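Local coordinates for isomerase/lactonizing enzyme (Agrobacterium tumefaciens, PDB 1RVK), which is of unknown function but belongs to the enolase superfamily and probably catalyses a magnesium-dependent isomerase or lactonizing reaction on a carboxylate substrate, at residues A299-T312 and T322-H334. Sequence-based numbering, arbitrary orientation.
Sequences AEAFGMECEVHGNT and TKNCRWYERGLLH
Glu307 places CG beside its backbone N (chi1 -59°) and bends at chi2 (-62°), which folds its carboxylate onto the backbone of 326-327. Glu307 OE2 accepts from Arg326 N at 2.9 Å on its syn side. Glu307 OE1 accepts from Trp327 N at 3.3 Å through its syn lone pair. The two bonds hold the carboxylate across consecutive amides; OE1 also meets the indole edge near CD1. Glu329 reaches the other way, on an extended chain with CG anti to the backbone N (chi1 -176°). Glu329 OE2, at the edge of the His309 ring, accepts from Gly310 N at 3.0 Å, a donor above the carboxylate plane. Glu329 OE1 bonds Ser136 and salt-bridges Lys169; OE2 salt-bridges Arg280. Tyr328 OH accepts from Thr312 N at 2.9 Å and also bonds Asp351. Backbone pairing is limited to Cys306 N with Asn324 O, 2.8 Å. A water joins Val308 O and Gly310 O to Glu329 N, where no direct backbone bond links the strands. The His309 side chain, bonded to Asp285, is about 5 Å from the magnesium ion. In the enolase-type barrel, helix 313-321 links these neighbouring strands; 306-308 pairs with 278-281 and 328-333 with 130-137.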
# COMPACT_ATOMS: atom_id res chain seq x y z
N ALA A 299 0.08 17.38 3.20
CA ALA A 299 0.95 17.58 2.05
C ALA A 299 0.42 18.69 1.14
O ALA A 299 1.18 19.57 0.72
CB ALA A 299 1.09 16.28 1.26
N GLU A 300 -0.87 18.65 0.85
CA GLU A 300 -1.47 19.65 -0.02
C GLU A 300 -1.28 21.07 0.50
O GLU A 300 -1.04 21.99 -0.28
CB GLU A 300 -2.97 19.39 -0.20
CG GLU A 300 -3.63 20.37 -1.15
CD GLU A 300 -5.14 20.30 -1.10
OE1 GLU A 300 -5.79 21.16 -1.72
OE2 GLU A 300 -5.67 19.39 -0.44
N ALA A 301 -1.37 21.26 1.82
CA ALA A 301 -1.20 22.59 2.40
C ALA A 301 0.20 23.13 2.13
O ALA A 301 0.41 24.35 2.09
CB ALA A 301 -1.49 22.56 3.90
N PHE A 302 1.17 22.23 1.95
CA PHE A 302 2.54 22.65 1.65
C PHE A 302 2.79 22.63 0.14
O PHE A 302 3.91 22.84 -0.30
CB PHE A 302 3.56 21.77 2.36
CG PHE A 302 3.75 22.11 3.81
CD1 PHE A 302 2.94 21.54 4.79
CD2 PHE A 302 4.71 23.04 4.20
CE1 PHE A 302 3.08 21.88 6.13
CE2 PHE A 302 4.86 23.39 5.54
CZ PHE A 302 4.04 22.81 6.51
N GLY A 303 1.73 22.40 -0.63
CA GLY A 303 1.85 22.36 -2.07
C GLY A 303 2.61 21.14 -2.56
O GLY A 303 3.18 21.14 -3.65
N MSE A 304 2.61 20.09 -1.74
CA MSE A 304 3.32 18.86 -2.07
C MSE A 304 2.39 17.73 -2.47
O MSE A 304 1.20 17.76 -2.17
CB MSE A 304 4.14 18.40 -0.85
CG MSE A 304 5.26 19.33 -0.46
SE MSE A 304 6.11 18.77 1.19
CE MSE A 304 7.14 17.28 0.51
N GLU A 305 2.93 16.74 -3.16
CA GLU A 305 2.16 15.57 -3.54
C GLU A 305 2.43 14.55 -2.45
O GLU A 305 3.44 14.62 -1.76
CB GLU A 305 2.62 15.03 -4.90
CG GLU A 305 2.06 15.79 -6.09
CD GLU A 305 2.66 15.32 -7.40
OE1 GLU A 305 3.90 15.33 -7.53
OE2 GLU A 305 1.88 14.94 -8.31
N CYS A 306 1.50 13.62 -2.27
CA CYS A 306 1.66 12.58 -1.27
C CYS A 306 1.23 11.30 -1.97
O CYS A 306 0.04 11.08 -2.20
CB CYS A 306 0.77 12.85 -0.05
SG CYS A 306 1.09 11.73 1.34
N GLU A 307 2.21 10.47 -2.31
CA GLU A 307 1.94 9.22 -3.02
C GLU A 307 1.51 8.12 -2.05
O GLU A 307 2.16 7.87 -1.04
CB GLU A 307 3.18 8.82 -3.81
CG GLU A 307 3.62 9.87 -4.85
CD GLU A 307 2.56 10.14 -5.92
OE1 GLU A 307 1.94 9.16 -6.38
OE2 GLU A 307 2.37 11.31 -6.31
N VAL A 308 0.40 7.47 -2.39
CA VAL A 308 -0.18 6.44 -1.54
C VAL A 308 0.38 5.05 -1.78
O VAL A 308 0.29 4.52 -2.89
CB VAL A 308 -1.71 6.41 -1.69
CG1 VAL A 308 -2.32 5.40 -0.72
CG2 VAL A 308 -2.29 7.80 -1.44
N HIS A 309 0.95 4.47 -0.73
CA HIS A 309 1.54 3.14 -0.79
C HIS A 309 0.52 2.03 -0.66
O HIS A 309 -0.29 2.02 0.26
CB HIS A 309 2.57 2.96 0.33
CG HIS A 309 2.97 1.53 0.55
ND1 HIS A 309 2.82 0.89 1.76
CD2 HIS A 309 3.50 0.61 -0.29
CE1 HIS A 309 3.23 -0.36 1.65
NE2 HIS A 309 3.65 -0.55 0.41
N GLY A 310 0.58 1.08 -1.60
CA GLY A 310 -0.31 -0.06 -1.54
C GLY A 310 -1.51 -0.08 -2.45
O GLY A 310 -2.08 0.96 -2.78
N ASN A 311 -1.89 -1.29 -2.86
CA ASN A 311 -3.04 -1.49 -3.72
C ASN A 311 -4.26 -1.79 -2.85
O ASN A 311 -4.23 -1.58 -1.63
CB ASN A 311 -2.77 -2.65 -4.68
CG ASN A 311 -2.73 -3.99 -3.97
OD1 ASN A 311 -2.32 -4.08 -2.82
ND2 ASN A 311 -3.15 -5.05 -4.67
N THR A 312 -5.31 -2.28 -3.49
CA THR A 312 -6.61 -2.63 -2.88
C THR A 312 -7.50 -1.41 -2.68
O THR A 312 -7.03 -0.26 -2.68
CB THR A 312 -6.48 -3.40 -1.52
OG1 THR A 312 -6.21 -2.48 -0.46
CG2 THR A 312 -5.38 -4.46 -1.60
N THR A 322 -8.66 12.50 -3.45
CA THR A 322 -7.70 13.60 -3.38
C THR A 322 -7.07 13.96 -4.72
O THR A 322 -7.09 13.18 -5.67
CB THR A 322 -6.58 13.27 -2.37
OG1 THR A 322 -5.93 12.05 -2.76
CG2 THR A 322 -7.17 13.09 -0.98
N LYS A 323 -6.51 15.17 -4.79
CA LYS A 323 -5.89 15.66 -6.01
C LYS A 323 -4.37 15.55 -6.06
O LYS A 323 -3.80 15.24 -7.11
CB LYS A 323 -6.28 17.13 -6.23
CG LYS A 323 -5.51 17.84 -7.34
CD LYS A 323 -5.91 19.31 -7.42
CE LYS A 323 -5.12 20.06 -8.49
NZ LYS A 323 -3.68 20.18 -8.14
N ASN A 324 -3.72 15.79 -4.92
CA ASN A 324 -2.26 15.78 -4.86
C ASN A 324 -1.57 14.43 -4.73
O ASN A 324 -0.77 14.21 -3.82
CB ASN A 324 -1.77 16.73 -3.76
CG ASN A 324 -2.23 16.31 -2.38
OD1 ASN A 324 -1.45 16.38 -1.42
ND2 ASN A 324 -3.48 15.90 -2.25
N CYS A 325 -1.87 13.54 -5.66
CA CYS A 325 -1.29 12.21 -5.71
C CYS A 325 -1.29 11.84 -7.18
O CYS A 325 -2.34 11.79 -7.81
CB CYS A 325 -2.14 11.22 -4.91
SG CYS A 325 -1.54 9.52 -4.96
N ARG A 326 -0.11 11.60 -7.74
CA ARG A 326 -0.02 11.28 -9.16
C ARG A 326 -0.54 9.89 -9.54
O ARG A 326 -1.13 9.73 -10.61
CB ARG A 326 1.43 11.43 -9.63
CG ARG A 326 1.62 11.31 -11.14
CD ARG A 326 3.11 11.34 -11.51
NE ARG A 326 3.72 12.66 -11.37
CZ ARG A 326 3.62 13.63 -12.27
NH1 ARG A 326 4.20 14.80 -12.05
NH2 ARG A 326 2.94 13.43 -13.39
N TRP A 327 -0.37 8.91 -8.66
CA TRP A 327 -0.78 7.55 -8.99
C TRP A 327 -1.47 6.71 -7.94
O TRP A 327 -1.52 7.05 -6.76
CB TRP A 327 0.42 6.69 -9.39
CG TRP A 327 1.52 7.32 -10.17
CD1 TRP A 327 2.59 8.01 -9.67
CD2 TRP A 327 1.74 7.19 -11.57
NE1 TRP A 327 3.47 8.30 -10.68
CE2 TRP A 327 2.97 7.81 -11.86
CE3 TRP A 327 1.01 6.61 -12.61
CZ2 TRP A 327 3.50 7.86 -13.15
CZ3 TRP A 327 1.53 6.66 -13.90
CH2 TRP A 327 2.77 7.28 -14.16
N TYR A 328 -1.94 5.56 -8.41
CA TYR A 328 -2.51 4.52 -7.58
C TYR A 328 -1.44 3.45 -7.84
O TYR A 328 -1.01 3.27 -8.98
CB TYR A 328 -3.86 4.02 -8.10
CG TYR A 328 -4.23 2.64 -7.58
CD1 TYR A 328 -4.20 1.53 -8.42
CD2 TYR A 328 -4.62 2.45 -6.25
CE1 TYR A 328 -4.55 0.26 -7.96
CE2 TYR A 328 -4.98 1.19 -5.78
CZ TYR A 328 -4.95 0.10 -6.64
OH TYR A 328 -5.33 -1.15 -6.20
N GLU A 329 -0.99 2.79 -6.78
CA GLU A 329 0.05 1.77 -6.92
C GLU A 329 -0.60 0.42 -7.18
O GLU A 329 -1.24 -0.15 -6.30
CB GLU A 329 0.89 1.71 -5.64
CG GLU A 329 2.05 0.74 -5.73
CD GLU A 329 3.02 0.86 -4.57
OE1 GLU A 329 4.05 0.16 -4.60
OE2 GLU A 329 2.75 1.66 -3.63
N ARG A 330 -0.42 -0.10 -8.40
CA ARG A 330 -1.02 -1.38 -8.78
C ARG A 330 0.04 -2.48 -8.79
O ARG A 330 0.96 -2.47 -9.61
CB ARG A 330 -1.67 -1.25 -10.16
CG ARG A 330 -2.78 -2.27 -10.44
CD ARG A 330 -3.63 -1.80 -11.63
NE ARG A 330 -4.85 -2.61 -11.80
CZ ARG A 330 -4.95 -3.66 -12.60
NH1 ARG A 330 -3.91 -4.06 -13.32
NH2 ARG A 330 -6.10 -4.33 -12.66
N GLY A 331 -0.09 -3.41 -7.85
CA GLY A 331 0.86 -4.51 -7.75
C GLY A 331 0.76 -5.16 -6.38
O GLY A 331 -0.24 -4.98 -5.69
N LEU A 332 1.79 -5.89 -5.97
CA LEU A 332 3.01 -6.08 -6.76
C LEU A 332 2.85 -7.03 -7.94
O LEU A 332 2.08 -7.99 -7.88
CB LEU A 332 4.14 -6.57 -5.84
CG LEU A 332 4.45 -5.60 -4.70
CD1 LEU A 332 5.53 -6.17 -3.80
CD2 LEU A 332 4.90 -4.27 -5.28
N LEU A 333 3.60 -6.75 -9.00
CA LEU A 333 3.56 -7.52 -10.25
C LEU A 333 4.80 -8.38 -10.51
O LEU A 333 5.90 -8.06 -10.07
CB LEU A 333 3.38 -6.56 -11.43
CG LEU A 333 2.01 -6.02 -11.86
CD1 LEU A 333 0.99 -6.08 -10.74
CD2 LEU A 333 2.19 -4.59 -12.36
N HIS A 334 4.60 -9.46 -11.26
CA HIS A 334 5.68 -10.38 -11.60
C HIS A 334 5.28 -11.11 -12.89
O HIS A 334 4.12 -11.44 -13.09
CB HIS A 334 5.89 -11.39 -10.47
CG HIS A 334 7.15 -12.19 -10.59
ND1 HIS A 334 7.30 -13.20 -11.52
CD2 HIS A 334 8.33 -12.11 -9.93
CE1 HIS A 334 8.52 -13.71 -11.41
NE2 HIS A 334 9.16 -13.07 -10.46
O HOH W 1 -0.81 14.87 -8.51
O HOH W 2 0.96 6.95 -5.56
O HOH W 3 2.44 4.96 -4.48
O HOH W 4 -1.94 3.42 -4.23